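Long-range contacts in tyrosine aminotransferase (Leishmania infantum, PDB 4IX8), which probably transfers the amino group of L-tyrosine to 2-oxoglutarate, using pyridoxal 5'-phosphate as its cofactor: residues N69-I74 and N402-P407; Y354-E359 and A431-I436; E395-E400 and I436-R441. All blocks are in the same frame, centred on the assembly; numbering follows the deposited sequence.

Contact 1: N69-I74 and N402-P407; sequences NLRLSI and NVQVLP
Strand 70-71 pairs in parallel with strand 403-407, through Leu-70 with Val-403 and Arg-71 with Gln-404, and so forms the edge of the five-stranded sheet. In this aminotransferase family the N-terminal piece joins the C-terminal part of the chain to build the small domain. Three backbone bonds hold the strands: Leu-70 N gives to Asn-402 O at 2.9 Å, Gln-404 N gives to Leu-70 O at 3.0 Å, and Leu-72 N gives to Gln-404 O at 2.8 Å, the last more bent (142°). Leu-70 and Val-403 share one face of the sheet, and helix 425-442 packs on Leu-70 from there. At the start of the pair, the Asn-69 side-chain ND2 reaches Asn-402 OD1 at 2.6 Å. The oxygen lies in the plane of the Asn-69 amide, but the donor stands well above the Asn-402 carbonyl plane, the two amide planes being 49° apart. Asn-402 ND2 goes to Lys-67 O. On the other face, Arg-71 and Gln-404 run side by side. With CG opposite its backbone N (chi1 -166°), Gln-404 stretches along the arginine and lays OE1 over the middle of the guanidinium, 3.1 Å from Arg-71 CZ. Ser-73 OG packs against the amide carbon, 3.2 Å from Gln-404 CD, without a hydrogen bond to that amide, and Leu-406 CG closes on Ser-73 CB at 3.7 Å. The amide oxygen meets a guanidinium face rather than an N-H, and its negative end would probably favour the arginine's positive charge electrostatically without forming a hydrogen bond.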
ATOM      1  N   ASN A  69      -0.372  31.464  -7.825  1.00 70.89           N
ATOM      2  CA  ASN A  69      -0.047  30.122  -8.280  1.00 65.62           C
ATOM      3  C   ASN A  69      -1.304  29.385  -8.701  1.00 66.67           C
ATOM      4  O   ASN A  69      -2.160  29.082  -7.864  1.00 61.16           O
ATOM      5  CB  ASN A  69       0.671  29.330  -7.183  1.00 53.68           C
ATOM      6  CG  ASN A  69       1.145  27.958  -7.657  1.00 68.08           C
ATOM      7  OD1 ASN A  69       0.647  26.921  -7.197  1.00 69.80           O
ATOM      8  ND2 ASN A  69       2.121  27.942  -8.571  1.00 51.33           N
ATOM      9  N   LEU A  70      -1.375  29.040  -9.988  1.00 63.27           N
ATOM     10  CA  LEU A  70      -2.486  28.264 -10.524  1.00 54.85           C
ATOM     11  C   LEU A  70      -1.951  26.909 -10.955  1.00 51.32           C
ATOM     12  O   LEU A  70      -1.142  26.824 -11.865  1.00 49.55           O
ATOM     13  CB  LEU A  70      -3.146  28.968 -11.704  1.00 51.87           C
ATOM     14  CG  LEU A  70      -3.750  30.340 -11.423  1.00 56.38           C
ATOM     15  CD1 LEU A  70      -4.313  30.922 -12.698  1.00 55.31           C
ATOM     16  CD2 LEU A  70      -4.838  30.265 -10.354  1.00 57.94           C
ATOM     17  N   ARG A  71      -2.389  25.852 -10.286  1.00 55.15           N
ATOM     18  CA  ARG A  71      -1.856  24.531 -10.536  1.00 50.52           C
ATOM     19  C   ARG A  71      -2.809  23.702 -11.378  1.00 52.38           C
ATOM     20  O   ARG A  71      -3.919  23.400 -10.941  1.00 53.27           O
ATOM     21  CB  ARG A  71      -1.562  23.831  -9.227  1.00 59.87           C
ATOM     22  CG  ARG A  71      -0.309  24.340  -8.566  1.00 70.59           C
ATOM     23  CD  ARG A  71      -0.208  23.829  -7.152  1.00 73.48           C
ATOM     24  NE  ARG A  71       0.488  22.549  -7.095  1.00 80.90           N
ATOM     25  CZ  ARG A  71       1.787  22.412  -6.829  1.00 85.08           C
ATOM     26  NH1 ARG A  71       2.537  23.491  -6.600  1.00103.51           N
ATOM     27  NH2 ARG A  71       2.343  21.208  -6.800  1.00 64.58           N
ATOM     28  N   LEU A  72      -2.371  23.384 -12.601  1.00 48.75           N
ATOM     29  CA  LEU A  72      -3.107  22.508 -13.530  1.00 43.06           C
ATOM     30  C   LEU A  72      -2.519  21.121 -13.624  1.00 39.84           C
ATOM     31  O   LEU A  72      -2.937  20.332 -14.464  1.00 53.92           O
ATOM     32  CB  LEU A  72      -3.124  23.109 -14.934  1.00 42.72           C
ATOM     33  CG  LEU A  72      -3.590  24.541 -15.018  1.00 49.32           C
ATOM     34  CD1 LEU A  72      -3.823  24.848 -16.483  1.00 53.93           C
ATOM     35  CD2 LEU A  72      -4.855  24.777 -14.163  1.00 50.84           C
ATOM     36  N   SER A  73      -1.599  20.827 -12.711  1.00 52.58           N
ATOM     37  CA  SER A  73      -0.781  19.610 -12.707  1.00 44.20           C
ATOM     38  C   SER A  73      -1.291  18.508 -11.803  1.00 41.28           C
ATOM     39  O   SER A  73      -0.813  17.368 -11.842  1.00 40.79           O
ATOM     40  CB  SER A  73       0.616  19.977 -12.242  1.00 49.97           C
ATOM     41  OG  SER A  73       0.514  20.902 -11.162  1.00 48.05           O
ATOM     42  N   ILE A  74      -2.240  18.844 -10.949  1.00 51.02           N
ATOM     43  CA  ILE A  74      -2.615  17.941  -9.852  1.00 52.48           C
ATOM     44  C   ILE A  74      -3.636  16.876 -10.269  1.00 45.97           C
ATOM     45  O   ILE A  74      -4.648  17.187 -10.870  1.00 53.68           O
ATOM     46  CB  ILE A  74      -3.153  18.749  -8.672  1.00 66.17           C
ATOM     47  CG1 ILE A  74      -4.246  19.767  -9.125  1.00 80.68           C
ATOM     48  CG2 ILE A  74      -1.954  19.419  -7.963  1.00 73.00           C
ATOM     49  CD1 ILE A  74      -4.443  20.960  -8.141  1.00 81.64           C
ATOM     50  N   ASN A 402       3.317  31.655 -13.380  1.00 58.20           N
ATOM     51  CA  ASN A 402       2.991  30.914 -12.162  1.00 56.63           C
ATOM     52  C   ASN A 402       1.810  29.987 -12.411  1.00 58.76           C
ATOM     53  O   ASN A 402       0.942  29.803 -11.552  1.00 60.21           O
ATOM     54  CB  ASN A 402       2.686  31.878 -10.997  1.00 58.40           C
ATOM     55  CG  ASN A 402       2.872  31.235  -9.608  1.00 62.70           C
ATOM     56  OD1 ASN A 402       3.242  30.062  -9.475  1.00 55.85           O
ATOM     57  ND2 ASN A 402       2.605  32.023  -8.562  1.00 68.15           N
ATOM     58  N   VAL A 403       1.821  29.362 -13.586  1.00 55.12           N
ATOM     59  CA  VAL A 403       0.877  28.311 -13.917  1.00 51.29           C
ATOM     60  C   VAL A 403       1.682  27.051 -14.107  1.00 49.78           C
ATOM     61  O   VAL A 403       2.624  27.018 -14.898  1.00 53.90           O
ATOM     62  CB  VAL A 403       0.082  28.583 -15.204  1.00 51.73           C
ATOM     63  CG1 VAL A 403      -0.825  27.414 -15.502  1.00 54.20           C
ATOM     64  CG2 VAL A 403      -0.708  29.860 -15.085  1.00 53.85           C
ATOM     65  N   GLN A 404       1.244  25.986 -13.455  1.00 47.42           N
ATOM     66  CA  GLN A 404       1.973  24.750 -13.485  1.00 45.61           C
ATOM     67  C   GLN A 404       1.203  23.705 -14.306  1.00 46.32           C
ATOM     68  O   GLN A 404       0.065  23.343 -13.992  1.00 48.66           O
ATOM     69  CB  GLN A 404       2.227  24.261 -12.045  1.00 47.03           C
ATOM     70  CG  GLN A 404       3.276  23.137 -11.970  1.00 60.07           C
ATOM     71  CD  GLN A 404       3.308  22.457 -10.629  1.00 57.67           C
ATOM     72  OE1 GLN A 404       2.863  23.023  -9.626  1.00 71.26           O
ATOM     73  NE2 GLN A 404       3.830  21.249 -10.595  1.00 54.16           N
ATOM     74  N   VAL A 405       1.842  23.207 -15.356  1.00 44.65           N
ATOM     75  CA  VAL A 405       1.334  22.048 -16.066  1.00 45.52           C
ATOM     76  C   VAL A 405       2.362  20.930 -15.845  1.00 50.54           C
ATOM     77  O   VAL A 405       3.231  21.066 -14.991  1.00 48.79           O
ATOM     78  CB  VAL A 405       1.106  22.332 -17.556  1.00 48.13           C
ATOM     79  CG1 VAL A 405       0.021  23.388 -17.710  1.00 49.56           C
ATOM     80  CG2 VAL A 405       2.405  22.782 -18.254  1.00 43.39           C
ATOM     81  N   LEU A 406       2.207  19.801 -16.530  1.00 53.56           N
ATOM     82  CA  LEU A 406       3.194  18.723 -16.465  1.00 49.71           C
ATOM     83  C   LEU A 406       3.655  18.459 -17.880  1.00 45.35           C
ATOM     84  O   LEU A 406       2.833  18.298 -18.765  1.00 43.18           O
ATOM     85  CB  LEU A 406       2.623  17.442 -15.844  1.00 39.74           C
ATOM     86  CG  LEU A 406       2.344  17.471 -14.335  1.00 42.69           C
ATOM     87  CD1 LEU A 406       1.706  16.167 -13.903  1.00 37.58           C
ATOM     88  CD2 LEU A 406       3.624  17.739 -13.548  1.00 40.84           C
ATOM     89  N   PRO A 407       4.970  18.375 -18.090  1.00 44.66           N
ATOM     90  CA  PRO A 407       5.480  18.028 -19.412  1.00 40.23           C
ATOM     91  C   PRO A 407       5.195  16.575 -19.722  1.00 40.21           C
ATOM     92  O   PRO A 407       5.269  15.766 -18.786  1.00 40.38           O
ATOM     93  CB  PRO A 407       6.980  18.269 -19.278  1.00 47.94           C
ATOM     94  CG  PRO A 407       7.264  18.048 -17.814  1.00 45.62           C
ATOM     95  CD  PRO A 407       6.053  18.540 -17.102  1.00 47.83           C
TER

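Contact 2: Y354-E359 and A431-I436; sequences YARLLE and AVDRII
Arg-356 NH2 meets Asp-433 OD1 at 2.6 Å, a salt bridge in the aminotransferase small domain between 354-359, at the end region of helix 337-355, and helix 425-442, near the C-terminus. The N-H points at the oxygen with a 154° angle and comes in nearly along the C-O bond, while the carboxylate plane is turned 56° from the guanidinium. A bend at chi3 (29°) brings the arginine's end round to the aspartate. Its NH1 has a second, weak hydrogen bond to Asn-429 OD1, one turn earlier in helix 425-442. Val-432 CG1 lies over one face of the guanidinium, offset toward its rim and 3.8 Å from Arg-356 NH2. The same Val-432 CG1 is 3.9 Å from Leu-357 CD2, so one methyl touches both the guanidinium and the leucine. Leu-357 makes most of the apolar contacts, chiefly through one branch: CD2 slots among three side chains of the facing helix, touching Ile-435 CG2 at 3.8 Å and Ile-436 CG1 at 3.9 Å as well as the valine. The contact thus grades from a charged pair on the more exposed flank to branched aliphatic packing inside. At the inner end Tyr-354 hydrogen-bonds through OH to Thr-420 O, its ring passing Val-432 on the way, with CD1 4.2 Å from the valine's CG2.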
ATOM      1  N   TYR A 354     -10.586  24.640 -22.018  1.00 48.78           N
ATOM      2  CA  TYR A 354      -9.335  24.370 -22.742  1.00 53.96           C
ATOM      3  C   TYR A 354      -9.523  24.552 -24.250  1.00 49.74           C
ATOM      4  O   TYR A 354      -8.593  24.940 -24.961  1.00 50.06           O
ATOM      5  CB  TYR A 354      -8.825  22.972 -22.443  1.00 45.92           C
ATOM      6  CG  TYR A 354      -8.143  22.915 -21.080  1.00 53.09           C
ATOM      7  CD1 TYR A 354      -6.951  23.584 -20.843  1.00 45.49           C
ATOM      8  CD2 TYR A 354      -8.737  22.241 -20.018  1.00 43.86           C
ATOM      9  CE1 TYR A 354      -6.345  23.541 -19.578  1.00 44.81           C
ATOM     10  CE2 TYR A 354      -8.145  22.201 -18.753  1.00 47.30           C
ATOM     11  CZ  TYR A 354      -6.959  22.857 -18.539  1.00 45.44           C
ATOM     12  OH  TYR A 354      -6.372  22.794 -17.290  1.00 43.12           O
ATOM     13  N   ALA A 355     -10.750  24.321 -24.703  1.00 50.40           N
ATOM     14  CA  ALA A 355     -11.073  24.436 -26.114  1.00 56.25           C
ATOM     15  C   ALA A 355     -10.771  25.853 -26.566  1.00 53.33           C
ATOM     16  O   ALA A 355     -10.401  26.058 -27.712  1.00 59.12           O
ATOM     17  CB  ALA A 355     -12.537  24.083 -26.372  1.00 51.47           C
ATOM     18  N   ARG A 356     -10.861  26.814 -25.656  1.00 54.24           N
ATOM     19  CA  ARG A 356     -10.587  28.201 -26.014  1.00 68.70           C
ATOM     20  C   ARG A 356      -9.172  28.370 -26.543  1.00 56.73           C
ATOM     21  O   ARG A 356      -8.938  29.253 -27.358  1.00 58.74           O
ATOM     22  CB  ARG A 356     -10.795  29.155 -24.825  1.00 57.48           C
ATOM     23  CG  ARG A 356     -12.254  29.362 -24.388  1.00 75.11           C
ATOM     24  CD  ARG A 356     -12.377  30.428 -23.214  1.00 73.90           C
ATOM     25  NE  ARG A 356     -11.283  31.402 -23.312  1.00 60.68           N
ATOM     26  CZ  ARG A 356     -10.521  31.806 -22.306  1.00 60.58           C
ATOM     27  NH1 ARG A 356     -10.759  31.412 -21.068  1.00 59.37           N
ATOM     28  NH2 ARG A 356      -9.527  32.642 -22.543  1.00 62.39           N
ATOM     29  N   LEU A 357      -8.253  27.505 -26.134  1.00 54.74           N
ATOM     30  CA  LEU A 357      -6.872  27.566 -26.623  1.00 54.84           C
ATOM     31  C   LEU A 357      -6.768  27.363 -28.143  1.00 60.40           C
ATOM     32  O   LEU A 357      -5.830  27.859 -28.771  1.00 57.65           O
ATOM     33  CB  LEU A 357      -6.001  26.508 -25.938  1.00 52.47           C
ATOM     34  CG  LEU A 357      -5.651  26.763 -24.464  1.00 51.90           C
ATOM     35  CD1 LEU A 357      -5.079  25.540 -23.873  1.00 51.55           C
ATOM     36  CD2 LEU A 357      -4.675  27.947 -24.290  1.00 56.38           C
ATOM     37  N   LEU A 358      -7.751  26.680 -28.729  1.00 57.88           N
ATOM     38  CA  LEU A 358      -7.755  26.390 -30.161  1.00 55.93           C
ATOM     39  C   LEU A 358      -8.232  27.585 -31.005  1.00 66.02           C
ATOM     40  O   LEU A 358      -8.019  27.613 -32.221  1.00 63.47           O
ATOM     41  CB  LEU A 358      -8.657  25.193 -30.431  1.00 54.57           C
ATOM     42  CG  LEU A 358      -8.266  23.910 -29.699  1.00 56.08           C
ATOM     43  CD1 LEU A 358      -9.299  22.815 -29.912  1.00 59.86           C
ATOM     44  CD2 LEU A 358      -6.901  23.423 -30.153  1.00 51.15           C
ATOM     45  N   GLU A 359      -8.858  28.578 -30.368  1.00 60.04           N
ATOM     46  CA  GLU A 359      -9.374  29.718 -31.108  1.00 62.85           C
ATOM     47  C   GLU A 359      -8.266  30.710 -31.481  1.00 64.65           C
ATOM     48  O   GLU A 359      -8.476  31.555 -32.325  1.00 67.09           O
ATOM     49  CB  GLU A 359     -10.473  30.428 -30.306  1.00 66.76           C
ATOM     50  CG  GLU A 359     -11.682  29.549 -30.028  1.00 68.66           C
ATOM     51  CD  GLU A 359     -12.665  30.159 -29.022  1.00 71.64           C
ATOM     52  OE1 GLU A 359     -12.541  31.343 -28.648  1.00 70.87           O
ATOM     53  OE2 GLU A 359     -13.575  29.430 -28.586  1.00 81.81           O
ATOM     54  N   ALA A 431      -6.223  30.644 -16.007  1.00 56.01           N
ATOM     55  CA  ALA A 431      -4.940  30.034 -16.330  1.00 57.65           C
ATOM     56  C   ALA A 431      -4.744  29.981 -17.854  1.00 57.16           C
ATOM     57  O   ALA A 431      -3.638  30.185 -18.368  1.00 56.00           O
ATOM     58  CB  ALA A 431      -4.848  28.658 -15.729  1.00 51.64           C
ATOM     59  N   VAL A 432      -5.824  29.678 -18.563  1.00 55.89           N
ATOM     60  CA  VAL A 432      -5.823  29.684 -20.022  1.00 56.10           C
ATOM     61  C   VAL A 432      -5.487  31.057 -20.579  1.00 59.63           C
ATOM     62  O   VAL A 432      -4.810  31.146 -21.607  1.00 62.73           O
ATOM     63  CB  VAL A 432      -7.180  29.209 -20.572  1.00 54.30           C
ATOM     64  CG1 VAL A 432      -7.357  29.583 -22.039  1.00 55.95           C
ATOM     65  CG2 VAL A 432      -7.314  27.697 -20.375  1.00 51.71           C
ATOM     66  N   ASP A 433      -5.975  32.122 -19.935  1.00 60.13           N
ATOM     67  CA  ASP A 433      -5.656  33.476 -20.396  1.00 61.85           C
ATOM     68  C   ASP A 433      -4.143  33.682 -20.338  1.00 71.55           C
ATOM     69  O   ASP A 433      -3.551  34.221 -21.270  1.00 68.43           O
ATOM     70  CB  ASP A 433      -6.351  34.572 -19.544  1.00 63.72           C
ATOM     71  CG  ASP A 433      -7.876  34.609 -19.710  1.00 72.96           C
ATOM     72  OD1 ASP A 433      -8.381  34.089 -20.714  1.00 77.18           O
ATOM     73  OD2 ASP A 433      -8.581  35.161 -18.832  1.00 71.06           O
ATOM     74  N   ARG A 434      -3.510  33.223 -19.256  1.00 73.92           N
ATOM     75  CA  ARG A 434      -2.072  33.431 -19.084  1.00 73.62           C
ATOM     76  C   ARG A 434      -1.249  32.609 -20.065  1.00 69.56           C
ATOM     77  O   ARG A 434      -0.173  33.029 -20.505  1.00 66.17           O
ATOM     78  CB  ARG A 434      -1.659  33.090 -17.664  1.00 67.38           C
ATOM     79  CG  ARG A 434      -2.261  34.023 -16.612  1.00 68.74           C
ATOM     80  CD  ARG A 434      -1.585  33.740 -15.275  1.00 79.94           C
ATOM     81  NE  ARG A 434      -2.385  34.121 -14.120  1.00 84.95           N
ATOM     82  CZ  ARG A 434      -2.077  33.810 -12.863  1.00 77.48           C
ATOM     83  NH1 ARG A 434      -0.983  33.105 -12.599  1.00 72.03           N
ATOM     84  NH2 ARG A 434      -2.869  34.210 -11.870  1.00 69.14           N
ATOM     85  N   ILE A 435      -1.811  31.472 -20.454  1.00 58.13           N
ATOM     86  CA  ILE A 435      -1.177  30.591 -21.396  1.00 56.96           C
ATOM     87  C   ILE A 435      -1.228  31.219 -22.785  1.00 66.41           C
ATOM     88  O   ILE A 435      -0.243  31.197 -23.526  1.00 64.19           O
ATOM     89  CB  ILE A 435      -1.867  29.254 -21.394  1.00 54.44           C
ATOM     90  CG1 ILE A 435      -1.559  28.550 -20.075  1.00 52.68           C
ATOM     91  CG2 ILE A 435      -1.353  28.376 -22.539  1.00 59.47           C
ATOM     92  CD1 ILE A 435      -2.451  27.426 -19.757  1.00 50.57           C
ATOM     93  N   ILE A 436      -2.370  31.801 -23.127  1.00 59.96           N
ATOM     94  CA  ILE A 436      -2.509  32.503 -24.384  1.00 62.03           C
ATOM     95  C   ILE A 436      -1.536  33.654 -24.471  1.00 64.49           C
ATOM     96  O   ILE A 436      -0.793  33.794 -25.426  1.00 66.29           O
ATOM     97  CB  ILE A 436      -3.924  33.015 -24.536  1.00 63.04           C
ATOM     98  CG1 ILE A 436      -4.855  31.817 -24.728  1.00 60.87           C
ATOM     99  CG2 ILE A 436      -4.040  34.013 -25.694  1.00 65.77           C
ATOM    100  CD1 ILE A 436      -6.309  32.186 -24.641  1.00 71.20           C
TER

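Contact 3: E395-E400 and I436-R441; sequences EKLLDE and IEFCER
The helical segments 395-400 and 436-441 cross steeply, with 116° between their directions and their axes 10.9 Å apart at closest approach. Leu-397 and Phe-438 have the nearest CA atoms, at 6.9 Å, and the ring of Phe-438 fills this crossing. Its chi1 of 169° swings the ring off its own helix toward the other one, where it presents one face to the backbone. Leu-397 CA stands over that face, toward its rim, 4.0 Å from the ring centroid and 24° off the normal, a CH-pi contact made by the main chain itself. Farther back, Leu-397 CD1 comes down near the root of the ring, 4.0 Å from Phe-438 CG. Of the Lys-396 side chain, CB touches the ring, near CZ, and the rest turns off to put NZ on Asp-386. The carboxylate of Glu-400 arrives at the ring edge, with OE1 3.6 Å from Phe-438 CE1. Phe-393 meets Phe-438 edge-to-face, and the His-442 ring meets it too.

Arg-441 grips that same oxygen side-on: Arg-441 NH2 lies 3.0 Å from Glu-400 OE1, and Arg-441 NE lies 3.2 Å from Glu-400 OE1. Both bonds are bent and tilted slightly from the guanidinium plane, and His-442 NE2 hydrogen-bonds to the oxygen too. A main partner of Arg-441 is Glu-401, whose OE2 forms a salt bridge with NH2. Arg-441 NH1 lies 3.3 Å from Glu-437 OE2 and uses that oxygen's anti lone pair. The arginine thus stands among three glutamates, and its charge probably eases the closeness of Glu-437 and Glu-401. A phenylalanine packed in the crossing and a salt-bridge network beside it join the helix leading into strand 403-407 to the C-terminal helix, two helices that pack beside the sheet in this aminotransferase family's small domain.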
ATOM      1  N   GLU A 395       8.742  24.963 -17.766  1.00 57.25           N
ATOM      2  CA  GLU A 395       9.575  25.767 -16.873  1.00 51.16           C
ATOM      3  C   GLU A 395       9.291  27.222 -17.038  1.00 59.15           C
ATOM      4  O   GLU A 395       9.043  27.917 -16.054  1.00 67.43           O
ATOM      5  CB  GLU A 395      11.064  25.515 -17.137  1.00 63.18           C
ATOM      6  CG  GLU A 395      11.612  24.251 -16.461  1.00 62.38           C
ATOM      7  CD  GLU A 395      12.876  23.712 -17.110  1.00 64.63           C
ATOM      8  OE1 GLU A 395      13.236  24.167 -18.207  1.00 67.51           O
ATOM      9  OE2 GLU A 395      13.506  22.810 -16.528  1.00 70.73           O
ATOM     10  N   LYS A 396       9.264  27.664 -18.291  1.00 58.21           N
ATOM     11  CA  LYS A 396       9.121  29.080 -18.587  1.00 65.84           C
ATOM     12  C   LYS A 396       7.714  29.575 -18.269  1.00 59.49           C
ATOM     13  O   LYS A 396       7.534  30.696 -17.787  1.00 60.61           O
ATOM     14  CB  LYS A 396       9.441  29.345 -20.058  1.00 68.68           C
ATOM     15  CG  LYS A 396      10.826  28.913 -20.506  1.00 64.48           C
ATOM     16  CD  LYS A 396      11.792  30.088 -20.523  1.00 69.09           C
ATOM     17  CE  LYS A 396      13.069  29.765 -21.282  1.00 67.21           C
ATOM     18  NZ  LYS A 396      12.963  30.185 -22.717  1.00 74.39           N
ATOM     19  N   LEU A 397       6.723  28.718 -18.517  1.00 56.82           N
ATOM     20  CA  LEU A 397       5.341  29.067 -18.220  1.00 65.52           C
ATOM     21  C   LEU A 397       5.190  29.315 -16.721  1.00 63.54           C
ATOM     22  O   LEU A 397       4.594  30.312 -16.300  1.00 63.33           O
ATOM     23  CB  LEU A 397       4.377  27.959 -18.665  1.00 56.29           C
ATOM     24  CG  LEU A 397       2.944  28.162 -18.145  1.00 55.68           C
ATOM     25  CD1 LEU A 397       2.361  29.478 -18.676  1.00 54.69           C
ATOM     26  CD2 LEU A 397       2.056  26.991 -18.501  1.00 53.57           C
ATOM     27  N   LEU A 398       5.791  28.419 -15.941  1.00 64.09           N
ATOM     28  CA  LEU A 398       5.726  28.465 -14.492  1.00 62.90           C
ATOM     29  C   LEU A 398       6.469  29.683 -13.965  1.00 63.71           C
ATOM     30  O   LEU A 398       5.953  30.448 -13.136  1.00 61.35           O
ATOM     31  CB  LEU A 398       6.325  27.182 -13.913  1.00 58.25           C
ATOM     32  CG  LEU A 398       6.508  27.109 -12.397  1.00 55.01           C
ATOM     33  CD1 LEU A 398       5.166  26.982 -11.687  1.00 54.97           C
ATOM     34  CD2 LEU A 398       7.405  25.936 -12.071  1.00 49.75           C
ATOM     35  N   ASP A 399       7.638  29.927 -14.537  1.00 63.65           N
ATOM     36  CA  ASP A 399       8.467  31.017 -14.080  1.00 66.49           C
ATOM     37  C   ASP A 399       7.844  32.352 -14.411  1.00 69.62           C
ATOM     38  O   ASP A 399       7.954  33.279 -13.624  1.00 86.09           O
ATOM     39  CB  ASP A 399       9.860  30.917 -14.702  1.00 65.63           C
ATOM     40  CG  ASP A 399      10.784  31.991 -14.206  1.00 74.76           C
ATOM     41  OD1 ASP A 399      10.947  32.113 -12.976  1.00 86.04           O
ATOM     42  OD2 ASP A 399      11.332  32.729 -15.043  1.00 71.56           O
ATOM     43  N   GLU A 400       7.162  32.452 -15.547  1.00 69.14           N
ATOM     44  CA  GLU A 400       6.641  33.743 -16.011  1.00 72.99           C
ATOM     45  C   GLU A 400       5.191  34.022 -15.612  1.00 64.10           C
ATOM     46  O   GLU A 400       4.837  35.148 -15.393  1.00 66.27           O
ATOM     47  CB  GLU A 400       6.764  33.820 -17.521  1.00 73.79           C
ATOM     48  CG  GLU A 400       8.187  33.769 -18.005  1.00 75.90           C
ATOM     49  CD  GLU A 400       8.270  33.845 -19.517  1.00 78.40           C
ATOM     50  OE1 GLU A 400       7.344  34.426 -20.134  1.00 76.80           O
ATOM     51  OE2 GLU A 400       9.255  33.325 -20.084  1.00 78.16           O
ATOM     52  N   ILE A 436      -2.370  31.801 -23.127  1.00 59.96           N
ATOM     53  CA  ILE A 436      -2.509  32.503 -24.384  1.00 62.03           C
ATOM     54  C   ILE A 436      -1.536  33.654 -24.471  1.00 64.49           C
ATOM     55  O   ILE A 436      -0.793  33.794 -25.426  1.00 66.29           O
ATOM     56  CB  ILE A 436      -3.924  33.015 -24.536  1.00 63.04           C
ATOM     57  CG1 ILE A 436      -4.855  31.817 -24.728  1.00 60.87           C
ATOM     58  CG2 ILE A 436      -4.040  34.013 -25.694  1.00 65.77           C
ATOM     59  CD1 ILE A 436      -6.309  32.186 -24.641  1.00 71.20           C
ATOM     60  N   GLU A 437      -1.565  34.499 -23.463  1.00 74.80           N
ATOM     61  CA  GLU A 437      -0.646  35.609 -23.394  1.00 75.41           C
ATOM     62  C   GLU A 437       0.786  35.094 -23.467  1.00 69.42           C
ATOM     63  O   GLU A 437       1.632  35.670 -24.129  1.00 73.20           O
ATOM     64  CB  GLU A 437      -0.905  36.382 -22.115  1.00 82.00           C
ATOM     65  CG  GLU A 437       0.098  37.429 -21.768  1.00 94.01           C
ATOM     66  CD  GLU A 437      -0.053  37.800 -20.321  1.00102.76           C
ATOM     67  OE1 GLU A 437      -1.198  38.139 -19.943  1.00105.21           O
ATOM     68  OE2 GLU A 437       0.939  37.690 -19.560  1.00103.05           O
ATOM     69  N   PHE A 438       1.046  33.984 -22.799  1.00 66.42           N
ATOM     70  CA  PHE A 438       2.395  33.450 -22.738  1.00 68.25           C
ATOM     71  C   PHE A 438       2.887  32.997 -24.116  1.00 70.54           C
ATOM     72  O   PHE A 438       4.031  33.250 -24.510  1.00 68.26           O
ATOM     73  CB  PHE A 438       2.429  32.289 -21.764  1.00 67.98           C
ATOM     74  CG  PHE A 438       3.695  31.504 -21.803  1.00 60.25           C
ATOM     75  CD1 PHE A 438       4.811  31.945 -21.136  1.00 81.42           C
ATOM     76  CD2 PHE A 438       3.762  30.331 -22.482  1.00 58.33           C
ATOM     77  CE1 PHE A 438       5.966  31.231 -21.152  1.00 60.50           C
ATOM     78  CE2 PHE A 438       4.926  29.607 -22.496  1.00 57.46           C
ATOM     79  CZ  PHE A 438       6.028  30.069 -21.834  1.00 63.43           C
ATOM     80  N   CYS A 439       2.006  32.343 -24.858  1.00 62.95           N
ATOM     81  CA  CYS A 439       2.358  31.859 -26.180  1.00 77.59           C
ATOM     82  C   CYS A 439       2.663  33.013 -27.155  1.00 75.59           C
ATOM     83  O   CYS A 439       3.674  32.980 -27.864  1.00 66.98           O
ATOM     84  CB  CYS A 439       1.233  30.987 -26.726  1.00 61.30           C
ATOM     85  SG  CYS A 439       1.186  29.383 -26.004  1.00 57.76           S
ATOM     86  N   GLU A 440       1.793  34.023 -27.182  1.00 67.91           N
ATOM     87  CA  GLU A 440       1.956  35.146 -28.115  1.00 84.88           C
ATOM     88  C   GLU A 440       3.296  35.821 -27.901  1.00 72.90           C
ATOM     89  O   GLU A 440       3.990  36.187 -28.848  1.00 78.28           O
ATOM     90  CB  GLU A 440       0.834  36.176 -27.956  1.00 84.23           C
ATOM     91  CG  GLU A 440      -0.564  35.631 -28.217  1.00 84.02           C
ATOM     92  CD  GLU A 440      -0.916  35.515 -29.697  1.00 86.23           C
ATOM     93  OE1 GLU A 440      -0.018  35.665 -30.561  1.00 91.62           O
ATOM     94  OE2 GLU A 440      -2.112  35.268 -29.982  1.00 81.86           O
ATOM     95  N   ARG A 441       3.664  35.948 -26.642  1.00 72.40           N
ATOM     96  CA  ARG A 441       4.908  36.568 -26.271  1.00 74.14           C
ATOM     97  C   ARG A 441       6.143  35.804 -26.766  1.00 80.07           C
ATOM     98  O   ARG A 441       7.121  36.427 -27.178  1.00 78.87           O
ATOM     99  CB  ARG A 441       4.943  36.711 -24.757  1.00 82.25           C
ATOM    100  CG  ARG A 441       6.231  37.254 -24.217  1.00 86.79           C
ATOM    101  CD  ARG A 441       6.078  37.669 -22.762  1.00 88.05           C
ATOM    102  NE  ARG A 441       5.775  36.518 -21.905  1.00 79.79           N
ATOM    103  CZ  ARG A 441       4.627  36.330 -21.250  1.00 74.68           C
ATOM    104  NH1 ARG A 441       3.631  37.212 -21.320  1.00 76.56           N
ATOM    105  NH2 ARG A 441       4.476  35.246 -20.510  1.00 70.24           N
TER

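In the fold
All three contacts belong to one corner of the chain, with centres 12 to 14 Å apart. Contact 1 is the buried one, built on backbone pairing within the sheet; contacts 2 and 3 are only partly buried, and each adds a salt bridge to its apolar packing. Helix 425-442 serves both of these, the two ranges overlapping at Ile-436, whose side chain takes part in contact 2 alone. It also reaches contact 1, where Leu-70 rests on Ala-431 and Arg-434. From helix 390-401 Leu-397 touches Val-403, Val-405 and Ile-435, and Tyr-354 OH comes close to Leu-72. Leucines, valines and isoleucines, with Tyr-354 and Phe-438, make up most of the interior, while the charged pairs lie toward the outside.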